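Local coordinates for Mll2253 protein (Mesorhizobium loti, PDB 3Q63) that is of unknown function but belongs to the AHA1 family of Bet v 1-like proteins, whose helix-grip fold probably serves to hold a ligand or partner, at residues W25-Q30 with E35-K40; K40-P45 with H49-S54; I17-E22 with Q137-T142. All blocks are in the same frame, centred on the assembly; numbering follows the deposited sequence.

Contact 1: residues W25-Q30 with E35-K40; sequences WRALTQ and EEWLMK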
loop_
_atom_site.group_PDB
_atom_site.type_symbol
_atom_site.label_atom_id
_atom_site.label_comp_id
_atom_site.label_asym_id
_atom_site.label_seq_id
_atom_site.Cartn_x
_atom_site.Cartn_y
_atom_site.Cartn_z
ATOM N N TRP B 25 -14.979 -17.515 3.829
ATOM C CA TRP B 25 -14.409 -18.012 2.583
ATOM C C TRP B 25 -14.687 -17.100 1.398
ATOM O O TRP B 25 -13.798 -16.854 0.575
ATOM C CB TRP B 25 -14.923 -19.422 2.272
ATOM C CG TRP B 25 -14.348 -19.984 0.997
ATOM C CD1 TRP B 25 -14.969 -20.072 -0.218
ATOM C CD2 TRP B 25 -13.024 -20.502 0.806
ATOM N NE1 TRP B 25 -14.116 -20.613 -1.151
ATOM C CE2 TRP B 25 -12.916 -20.887 -0.549
ATOM C CE3 TRP B 25 -11.918 -20.678 1.649
ATOM C CZ2 TRP B 25 -11.749 -21.440 -1.080
ATOM C CZ3 TRP B 25 -10.756 -21.228 1.117
ATOM C CH2 TRP B 25 -10.683 -21.603 -0.232
ATOM N N ARG B 26 -15.916 -16.605 1.304
ATOM C CA ARG B 26 -16.295 -15.711 0.215
ATOM C C ARG B 26 -15.514 -14.409 0.267
ATOM O O ARG B 26 -15.034 -13.922 -0.759
ATOM C CB ARG B 26 -17.801 -15.421 0.257
ATOM C CG ARG B 26 -18.641 -16.492 -0.436
ATOM C CD ARG B 26 -20.124 -16.153 -0.413
ATOM N NE ARG B 26 -20.775 -16.603 0.815
ATOM C CZ ARG B 26 -20.906 -17.881 1.167
ATOM N NH1 ARG B 26 -20.432 -18.845 0.387
ATOM N NH2 ARG B 26 -21.517 -18.196 2.298
ATOM N N ALA B 27 -15.371 -13.852 1.464
ATOM C CA ALA B 27 -14.634 -12.602 1.618
ATOM C C ALA B 27 -13.163 -12.771 1.227
ATOM O O ALA B 27 -12.501 -11.806 0.849
ATOM C CB ALA B 27 -14.743 -12.103 3.059
ATOM N N LEU B 28 -12.654 -13.996 1.314
ATOM C CA LEU B 28 -11.256 -14.275 0.976
ATOM C C LEU B 28 -11.038 -14.664 -0.489
ATOM O O LEU B 28 -9.911 -14.630 -0.983
ATOM C CB LEU B 28 -10.721 -15.411 1.857
ATOM C CG LEU B 28 -10.610 -15.155 3.361
ATOM C CD1 LEU B 28 -10.347 -16.454 4.088
ATOM C CD2 LEU B 28 -9.507 -14.146 3.625
ATOM N N THR B 29 -12.117 -15.028 -1.176
ATOM C CA THR B 29 -12.034 -15.478 -2.559
ATOM C C THR B 29 -12.817 -14.657 -3.588
ATOM O O THR B 29 -12.758 -14.942 -4.778
ATOM C CB THR B 29 -12.500 -16.941 -2.664
ATOM O OG1 THR B 29 -13.841 -17.046 -2.172
ATOM C CG2 THR B 29 -11.589 -17.849 -1.840
ATOM N N GLN B 30 -13.552 -13.649 -3.132
ATOM C CA GLN B 30 -14.332 -12.808 -4.040
ATOM C C GLN B 30 -13.599 -11.498 -4.282
ATOM O O GLN B 30 -13.399 -10.716 -3.356
ATOM C CB GLN B 30 -15.695 -12.513 -3.432
ATOM C CG GLN B 30 -16.554 -13.738 -3.225
ATOM C CD GLN B 30 -17.555 -13.921 -4.329
ATOM O OE1 GLN B 30 -17.192 -14.151 -5.484
ATOM N NE2 GLN B 30 -18.832 -13.810 -3.987
ATOM N N GLU B 35 -11.073 -6.694 -2.246
ATOM C CA GLU B 35 -10.718 -5.290 -2.381
ATOM C C GLU B 35 -11.209 -4.439 -1.210
ATOM O O GLU B 35 -10.635 -3.391 -0.910
ATOM C CB GLU B 35 -11.284 -4.728 -3.688
ATOM C CG GLU B 35 -10.913 -3.273 -3.927
ATOM C CD GLU B 35 -11.594 -2.693 -5.148
ATOM O OE1 GLU B 35 -11.464 -3.285 -6.238
ATOM O OE2 GLU B 35 -12.260 -1.642 -5.016
ATOM N N GLU B 36 -12.254 -4.910 -0.537
ATOM C CA GLU B 36 -12.850 -4.196 0.586
ATOM C C GLU B 36 -11.979 -4.196 1.846
ATOM O O GLU B 36 -11.944 -3.208 2.573
ATOM C CB GLU B 36 -14.220 -4.805 0.899
ATOM C CG GLU B 36 -15.265 -3.803 1.324
ATOM C CD GLU B 36 -15.407 -2.656 0.337
ATOM O OE1 GLU B 36 -15.708 -2.914 -0.851
ATOM O OE2 GLU B 36 -15.203 -1.493 0.750
ATOM N N TRP B 37 -11.286 -5.300 2.113
ATOM C CA TRP B 37 -10.434 -5.372 3.295
ATOM C C TRP B 37 -8.958 -5.405 2.937
ATOM O O TRP B 37 -8.102 -5.086 3.762
ATOM C CB TRP B 37 -10.771 -6.597 4.150
ATOM C CG TRP B 37 -10.644 -7.912 3.442
ATOM C CD1 TRP B 37 -11.605 -8.537 2.696
ATOM C CD2 TRP B 37 -9.488 -8.756 3.395
ATOM N NE1 TRP B 37 -11.120 -9.717 2.189
ATOM C CE2 TRP B 37 -9.824 -9.878 2.602
ATOM C CE3 TRP B 37 -8.201 -8.676 3.944
ATOM C CZ2 TRP B 37 -8.922 -10.909 2.343
ATOM C CZ3 TRP B 37 -7.298 -9.709 3.683
ATOM C CH2 TRP B 37 -7.667 -10.810 2.889
ATOM N N LEU B 38 -8.656 -5.794 1.704
ATOM C CA LEU B 38 -7.275 -5.852 1.257
ATOM C C LEU B 38 -7.052 -4.697 0.284
ATOM O O LEU B 38 -6.769 -3.577 0.707
ATOM C CB LEU B 38 -7.005 -7.200 0.590
ATOM C CG LEU B 38 -5.543 -7.503 0.293
ATOM C CD1 LEU B 38 -4.738 -7.585 1.596
ATOM C CD2 LEU B 38 -5.465 -8.806 -0.460
HETATM N N MSE B 39 -7.182 -4.971 -1.012
HETATM C CA MSE B 39 -7.043 -3.944 -2.044
HETATM C C MSE B 39 -7.337 -4.520 -3.424
HETATM O O MSE B 39 -7.598 -5.716 -3.568
HETATM C CB MSE B 39 -5.635 -3.326 -2.022
HETATM C CG MSE B 39 -4.524 -4.247 -2.503
HETATM SE SE MSE B 39 -2.736 -3.560 -2.118
HETATM C CE MSE B 39 -2.466 -4.322 -0.356
ATOM N N LYS B 40 -7.307 -3.641 -4.423
ATOM C CA LYS B 40 -7.553 -3.976 -5.821
ATOM C C LYS B 40 -6.871 -5.287 -6.189
ATOM O O LYS B 40 -5.709 -5.507 -5.851
ATOM C CB LYS B 40 -7.008 -2.859 -6.710
ATOM C CG LYS B 40 -7.821 -2.556 -7.957
ATOM C CD LYS B 40 -7.943 -3.740 -8.888
ATOM C CE LYS B 40 -8.647 -3.328 -10.182
ATOM N NZ LYS B 40 -7.906 -2.241 -10.897
#
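A27 and L28, in the last turn of helix 21-29, meet the indole of W37 from helix 31-37. A27 gives its carbonyl oxygen: W37 NE1 donates to A27 O over 2.8 Å, nearly straight at 167°. The oxygen lies at the rim of the indole, in the ring plane, while the N-H arrives from well above the plane of the carbonyl. The bond pairs the indole N-H within a buried contact and ties the ring to the end of the first helix, which limits its freedom to turn. L28 comes next, its side chain crossing that of W37 at about a right angle; methyl CD2 comes obliquely to the six-membered half of the indole, 3.5 Å from CZ2. W37 reaches both partners with CG set between its own backbone N and carbonyl carbon (chi1 58°). T29, which takes no part across the contact, turns back on its own helix, OG1 donating to W25 O at 2.8 Å, with CG2 over one face of the W25 ring. Q30 then leaves helical geometry and occupies the N-cap position of helix 31-37. L135 of helix 118-141 touches both A27 and W37. The arrangement is the pair of consecutive short helices of the Bet v 1-like helix-grip fold, packed against the long C-terminal helix.

Contact 2: residues K40-P45 with H49-S54; sequences KNDFKP and HRFNIS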
loop_
_atom_site.group_PDB
_atom_site.type_symbol
_atom_site.label_atom_id
_atom_site.label_comp_id
_atom_site.label_asym_id
_atom_site.label_seq_id
_atom_site.Cartn_x
_atom_site.Cartn_y
_atom_site.Cartn_z
ATOM N N LYS B 40 -7.307 -3.641 -4.423
ATOM C CA LYS B 40 -7.553 -3.976 -5.821
ATOM C C LYS B 40 -6.871 -5.287 -6.189
ATOM O O LYS B 40 -5.709 -5.507 -5.851
ATOM C CB LYS B 40 -7.008 -2.859 -6.710
ATOM C CG LYS B 40 -7.821 -2.556 -7.957
ATOM C CD LYS B 40 -7.943 -3.740 -8.888
ATOM C CE LYS B 40 -8.647 -3.328 -10.182
ATOM N NZ LYS B 40 -7.906 -2.241 -10.897
ATOM N N ASN B 41 -7.588 -6.150 -6.901
ATOM C CA ASN B 41 -7.036 -7.439 -7.277
ATOM C C ASN B 41 -7.880 -8.109 -8.343
ATOM O O ASN B 41 -9.030 -7.733 -8.566
ATOM C CB ASN B 41 -7.025 -8.362 -6.069
ATOM C CG ASN B 41 -8.427 -8.740 -5.632
ATOM O OD1 ASN B 41 -9.133 -7.945 -5.005
ATOM N ND2 ASN B 41 -8.850 -9.951 -5.987
ATOM N N ASP B 42 -7.290 -9.115 -8.985
ATOM C CA ASP B 42 -7.976 -9.905 -10.005
ATOM C C ASP B 42 -7.821 -11.384 -9.652
ATOM O O ASP B 42 -7.505 -12.217 -10.500
ATOM C CB ASP B 42 -7.411 -9.620 -11.408
ATOM C CG ASP B 42 -5.894 -9.774 -11.490
ATOM O OD1 ASP B 42 -5.397 -10.046 -12.603
ATOM O OD2 ASP B 42 -5.202 -9.609 -10.466
ATOM N N PHE B 43 -8.056 -11.689 -8.378
ATOM C CA PHE B 43 -7.968 -13.044 -7.845
ATOM C C PHE B 43 -8.996 -13.995 -8.469
ATOM O O PHE B 43 -10.051 -13.572 -8.925
ATOM C CB PHE B 43 -8.196 -13.009 -6.326
ATOM C CG PHE B 43 -8.299 -14.368 -5.694
ATOM C CD1 PHE B 43 -7.153 -15.062 -5.321
ATOM C CD2 PHE B 43 -9.545 -14.977 -5.510
ATOM C CE1 PHE B 43 -7.239 -16.342 -4.781
ATOM C CE2 PHE B 43 -9.640 -16.262 -4.969
ATOM C CZ PHE B 43 -8.484 -16.947 -4.602
ATOM N N LYS B 44 -8.664 -15.281 -8.486
ATOM C CA LYS B 44 -9.550 -16.331 -8.986
ATOM C C LYS B 44 -9.181 -17.588 -8.219
ATOM O O LYS B 44 -8.008 -17.945 -8.137
ATOM C CB LYS B 44 -9.365 -16.580 -10.483
ATOM C CG LYS B 44 -9.991 -15.527 -11.373
ATOM C CD LYS B 44 -10.858 -16.156 -12.465
ATOM C CE LYS B 44 -12.047 -16.921 -11.885
ATOM N NZ LYS B 44 -11.656 -18.154 -11.137
ATOM N N PRO B 45 -10.179 -18.265 -7.631
ATOM C CA PRO B 45 -10.002 -19.497 -6.848
ATOM C C PRO B 45 -9.584 -20.707 -7.681
ATOM O O PRO B 45 -10.214 -21.761 -7.593
ATOM C CB PRO B 45 -11.382 -19.718 -6.224
ATOM C CG PRO B 45 -11.997 -18.366 -6.212
ATOM C CD PRO B 45 -11.562 -17.772 -7.521
ATOM N N HIS B 49 -3.503 -20.006 -11.039
ATOM C CA HIS B 49 -3.970 -18.722 -11.542
ATOM C C HIS B 49 -3.050 -17.593 -11.096
ATOM O O HIS B 49 -2.747 -17.447 -9.913
ATOM C CB HIS B 49 -5.400 -18.461 -11.068
ATOM C CG HIS B 49 -5.926 -17.111 -11.447
ATOM N ND1 HIS B 49 -5.812 -16.008 -10.628
ATOM C CD2 HIS B 49 -6.546 -16.680 -12.572
ATOM C CE1 HIS B 49 -6.340 -14.955 -11.230
ATOM N NE2 HIS B 49 -6.792 -15.336 -12.410
ATOM N N ARG B 50 -2.593 -16.799 -12.053
ATOM C CA ARG B 50 -1.715 -15.691 -11.727
ATOM C C ARG B 50 -2.501 -14.388 -11.702
ATOM O O ARG B 50 -3.363 -14.151 -12.550
ATOM C CB ARG B 50 -0.552 -15.638 -12.726
ATOM C CG ARG B 50 -0.799 -16.433 -13.989
ATOM C CD ARG B 50 0.413 -17.269 -14.405
ATOM N NE ARG B 50 1.650 -16.491 -14.401
ATOM C CZ ARG B 50 2.718 -16.775 -15.143
ATOM N NH1 ARG B 50 3.799 -16.010 -15.071
ATOM N NH2 ARG B 50 2.701 -17.811 -15.968
ATOM N N PHE B 51 -2.221 -13.558 -10.700
ATOM C CA PHE B 51 -2.907 -12.284 -10.546
ATOM C C PHE B 51 -2.033 -11.289 -9.803
ATOM O O PHE B 51 -0.902 -11.601 -9.400
ATOM C CB PHE B 51 -4.235 -12.475 -9.791
ATOM C CG PHE B 51 -4.076 -12.922 -8.360
ATOM C CD1 PHE B 51 -4.167 -12.007 -7.312
ATOM C CD2 PHE B 51 -3.828 -14.258 -8.058
ATOM C CE1 PHE B 51 -4.013 -12.415 -5.988
ATOM C CE2 PHE B 51 -3.673 -14.676 -6.737
ATOM C CZ PHE B 51 -3.765 -13.752 -5.698
ATOM N N ASN B 52 -2.562 -10.082 -9.641
ATOM C CA ASN B 52 -1.865 -9.024 -8.932
ATOM C C ASN B 52 -2.786 -8.407 -7.898
ATOM O O ASN B 52 -4.009 -8.499 -7.988
ATOM C CB ASN B 52 -1.407 -7.912 -9.888
ATOM C CG ASN B 52 -0.370 -8.382 -10.875
ATOM O OD1 ASN B 52 -0.687 -8.688 -12.017
ATOM N ND2 ASN B 52 0.882 -8.455 -10.434
ATOM N N ILE B 53 -2.166 -7.780 -6.913
ATOM C CA ILE B 53 -2.862 -7.085 -5.851
ATOM C C ILE B 53 -2.149 -5.733 -5.908
ATOM O O ILE B 53 -0.930 -5.667 -5.736
ATOM C CB ILE B 53 -2.633 -7.785 -4.491
ATOM C CG1 ILE B 53 -3.240 -9.190 -4.524
ATOM C CG2 ILE B 53 -3.293 -6.999 -3.370
ATOM C CD1 ILE B 53 -3.117 -9.952 -3.200
ATOM N N SER B 54 -2.894 -4.668 -6.192
ATOM C CA SER B 54 -2.288 -3.347 -6.322
ATOM C C SER B 54 -2.963 -2.249 -5.508
ATOM O O SER B 54 -4.165 -2.300 -5.226
ATOM C CB SER B 54 -2.252 -2.938 -7.802
ATOM O OG SER B 54 -3.562 -2.817 -8.337
HETATM O O HOH W 1 -6.961 -0.809 -3.810
#
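D42 reaches across to strand 50-54 with its carboxylate and takes the backbone N-H of N52: N52 N to D42 OD2 is 2.8 Å, almost straight at 172°, on the syn lone pair of the oxygen. CG of D42 stands between its own backbone N and carbonyl carbon (chi1 53°), which turns the carboxylate to the neighbouring strand. In the other direction D42 N gives a weak, long bond to N52 O, so this one residue both donates to and accepts from N52. The side-chain ND2 of N52 donates to L61 O, on the next strand. At the other end S54 N donates to K40 O over 3.0 Å, and the same oxygen also receives a CA-H...O contact from I53. K40 N donates a hydrogen bond to a water, which gives a weak one to S54 O; S54 OG pairs with R119 of the second subunit. These strands form an antiparallel hairpin at the edge of the sheet, N41 and I53 being its non-hydrogen-bonded pair; beyond N41 the ladder fades to the weak D42 N bond, and side chains take over. F43 turns the edge of its ring to the face of F51, a T-shaped pair with centroids 5.4 Å apart and planes at 87°, and F43 CA lies over that same ring. F51 in turn makes an edge-to-face pair with Y76, and F43 packs on T29 and I34 of the two short helices. Nearer the turn, K44 CB sits squarely over the centre of the H49 imidazole in a CH-pi contact, 3.4 Å from the centroid, while the H49 ring turns its edge to D42 O, CE1 lying 3.1 Å from that oxygen.

Contact 3: residues I17-E22 with Q137-T142; sequences ISHPPE and QLLDRT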
loop_
_atom_site.group_PDB
_atom_site.type_symbol
_atom_site.label_atom_id
_atom_site.label_comp_id
_atom_site.label_asym_id
_atom_site.label_seq_id
_atom_site.Cartn_x
_atom_site.Cartn_y
_atom_site.Cartn_z
ATOM N N ILE B 17 -13.151 -15.455 14.388
ATOM C CA ILE B 17 -14.155 -14.659 13.687
ATOM C C ILE B 17 -15.562 -15.173 13.956
ATOM O O ILE B 17 -15.850 -16.357 13.760
ATOM C CB ILE B 17 -13.893 -14.661 12.157
ATOM C CG1 ILE B 17 -12.491 -14.104 11.875
ATOM C CG2 ILE B 17 -14.946 -13.826 11.441
ATOM C CD1 ILE B 17 -12.125 -14.049 10.397
ATOM N N SER B 18 -16.428 -14.269 14.409
ATOM C CA SER B 18 -17.811 -14.596 14.739
ATOM C C SER B 18 -18.727 -14.701 13.520
ATOM O O SER B 18 -19.810 -14.112 13.491
ATOM C CB SER B 18 -18.375 -13.551 15.705
ATOM O OG SER B 18 -17.734 -13.632 16.964
ATOM N N HIS B 19 -18.280 -15.446 12.517
ATOM C CA HIS B 19 -19.046 -15.652 11.301
ATOM C C HIS B 19 -18.758 -17.065 10.822
ATOM O O HIS B 19 -17.705 -17.628 11.122
ATOM C CB HIS B 19 -18.639 -14.630 10.231
ATOM C CG HIS B 19 -18.970 -13.220 10.602
ATOM N ND1 HIS B 19 -20.220 -12.674 10.401
ATOM C CD2 HIS B 19 -18.243 -12.269 11.235
ATOM C CE1 HIS B 19 -20.249 -11.451 10.898
ATOM N NE2 HIS B 19 -19.062 -11.180 11.412
ATOM N N PRO B 20 -19.709 -17.669 10.098
ATOM C CA PRO B 20 -19.547 -19.029 9.578
ATOM C C PRO B 20 -18.443 -19.085 8.535
ATOM O O PRO B 20 -18.172 -18.093 7.858
ATOM C CB PRO B 20 -20.927 -19.355 9.008
ATOM C CG PRO B 20 -21.490 -18.011 8.666
ATOM C CD PRO B 20 -21.068 -17.165 9.841
ATOM N N PRO B 21 -17.792 -20.249 8.396
ATOM C CA PRO B 21 -16.705 -20.435 7.428
ATOM C C PRO B 21 -17.056 -20.038 5.988
ATOM O O PRO B 21 -16.248 -19.408 5.302
ATOM C CB PRO B 21 -16.357 -21.922 7.574
ATOM C CG PRO B 21 -17.646 -22.532 8.052
ATOM C CD PRO B 21 -18.134 -21.522 9.055
ATOM N N GLU B 22 -18.262 -20.378 5.538
ATOM C CA GLU B 22 -18.677 -20.039 4.174
ATOM C C GLU B 22 -18.618 -18.546 3.864
ATOM O O GLU B 22 -18.218 -18.145 2.770
ATOM C CB GLU B 22 -20.094 -20.550 3.902
ATOM C CG GLU B 22 -20.199 -22.052 3.945
ATOM C CD GLU B 22 -20.128 -22.585 5.360
ATOM O OE1 GLU B 22 -19.677 -23.743 5.539
ATOM O OE2 GLU B 22 -20.539 -21.849 6.289
ATOM N N GLN B 137 -14.599 -6.138 9.995
ATOM C CA GLN B 137 -15.491 -4.992 9.852
ATOM C C GLN B 137 -16.433 -5.243 8.675
ATOM O O GLN B 137 -17.633 -4.987 8.759
ATOM C CB GLN B 137 -14.667 -3.722 9.611
ATOM C CG GLN B 137 -15.488 -2.525 9.156
ATOM C CD GLN B 137 -14.635 -1.292 8.891
ATOM O OE1 GLN B 137 -13.647 -1.346 8.148
ATOM N NE2 GLN B 137 -15.019 -0.168 9.490
ATOM N N LEU B 138 -15.872 -5.744 7.580
ATOM C CA LEU B 138 -16.650 -6.047 6.384
ATOM C C LEU B 138 -17.717 -7.102 6.680
ATOM O O LEU B 138 -18.884 -6.924 6.333
ATOM C CB LEU B 138 -15.731 -6.546 5.270
ATOM C CG LEU B 138 -16.411 -7.088 4.012
ATOM C CD1 LEU B 138 -17.142 -5.961 3.312
ATOM C CD2 LEU B 138 -15.375 -7.719 3.086
ATOM N N LEU B 139 -17.308 -8.196 7.319
ATOM C CA LEU B 139 -18.224 -9.279 7.657
ATOM C C LEU B 139 -19.377 -8.804 8.546
ATOM O O LEU B 139 -20.493 -9.323 8.451
ATOM C CB LEU B 139 -17.458 -10.426 8.336
ATOM C CG LEU B 139 -16.461 -11.182 7.436
ATOM C CD1 LEU B 139 -15.738 -12.279 8.226
ATOM C CD2 LEU B 139 -17.223 -11.800 6.269
ATOM N N ASP B 140 -19.112 -7.816 9.402
ATOM C CA ASP B 140 -20.144 -7.272 10.282
ATOM C C ASP B 140 -21.105 -6.316 9.573
ATOM O O ASP B 140 -22.309 -6.357 9.817
ATOM C CB ASP B 140 -19.527 -6.536 11.478
ATOM C CG ASP B 140 -18.945 -7.482 12.513
ATOM O OD1 ASP B 140 -19.381 -8.658 12.569
ATOM O OD2 ASP B 140 -18.061 -7.044 13.287
ATOM N N ARG B 141 -20.586 -5.454 8.703
ATOM C CA ARG B 141 -21.464 -4.519 8.015
ATOM C C ARG B 141 -22.276 -5.185 6.915
ATOM O O ARG B 141 -23.246 -4.613 6.425
ATOM C CB ARG B 141 -20.674 -3.356 7.419
ATOM C CG ARG B 141 -19.890 -3.701 6.173
ATOM C CD ARG B 141 -19.549 -2.434 5.407
ATOM N NE ARG B 141 -18.961 -1.405 6.266
ATOM C CZ ARG B 141 -17.717 -1.434 6.736
ATOM N NH1 ARG B 141 -16.913 -2.446 6.432
ATOM N NH2 ARG B 141 -17.272 -0.444 7.502
ATOM N N THR B 142 -21.875 -6.389 6.517
ATOM C CA THR B 142 -22.594 -7.111 5.478
ATOM C C THR B 142 -23.459 -8.185 6.116
ATOM O O THR B 142 -24.014 -9.038 5.429
ATOM C CB THR B 142 -21.630 -7.772 4.466
ATOM O OG1 THR B 142 -20.800 -8.730 5.134
ATOM C CG2 THR B 142 -20.762 -6.719 3.808
#
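H19 lays its imidazole against the last turns of helix 118-141, held by one polar and one apolar partner. H19 NE2 donates to D140 OD1 at 2.8 Å, a His-carboxylate hydrogen bond bent to 147°. The oxygen lies in the ring plane at the imidazole edge, yet the N-H meets D140 OD1 from above the plane of the carboxylate, the two flat groups being turned 47° apart. Over one face of the ring lies L139 CB in a CH-pi contact, 3.6 Å from the centroid and displaced toward the rim; the two side chains slide past each other in opposite directions. H19 CE1 also comes to 3.3 Å from L139 O, so ring edge, ring face and helix backbone all meet in one place. With H19 CG opposite the carbonyl carbon and beside the backbone N (chi1 -65°), the ring is directed at the helix. An alanine here is likely to leave D140 without its imidazole mate and open a gap beside L139 CB, weakening the tie between the loop that carries H19 and helix 118-141. I17 completes this first shell, CG2 resting 3.7 Å from L139 CD1 and also lying at the edge of the H19 ring.

Next outward, between I17 and H19, the chain makes an inverse gamma turn centred on S18, marked by a weak bond from H19 N to I17 O. T104 steadies this bend from the neighbouring strand: its hydroxyl gives H19 O a hydrogen bond, and its backbone bonds to that of I17. The contact thus joins the end of strand 9-17 and the loop leading into helix 21-29 to the C-terminal end of helix 118-141, with K23 and A27 of the short helix packed on L139 and strand 103-113 touching I17 and P21.

How the contacts relate
Contacts 1 and 3 are mostly buried and both use helix 21-29, with helix 118-141 beside them: L138 of contact 3 packs on E36 and W37 of contact 1, and A27 lies near L139. Contact 2 is partly exposed, at the edge of the sheet. It adjoins contact 1 through shared K40, through M39 on I53 and through T29 on F43, but stays about 10 Å from contact 3 at the nearest atoms. A single side-chain hydrogen bond supports apolar packing in contacts 1 and 3, the acceptor being a backbone carbonyl in one and a carboxylate in the other. Contact 2 relies on backbone N-H groups, one of them taken by a carboxylate, on a water and on aromatic pairing, and like contact 1 touches the second subunit.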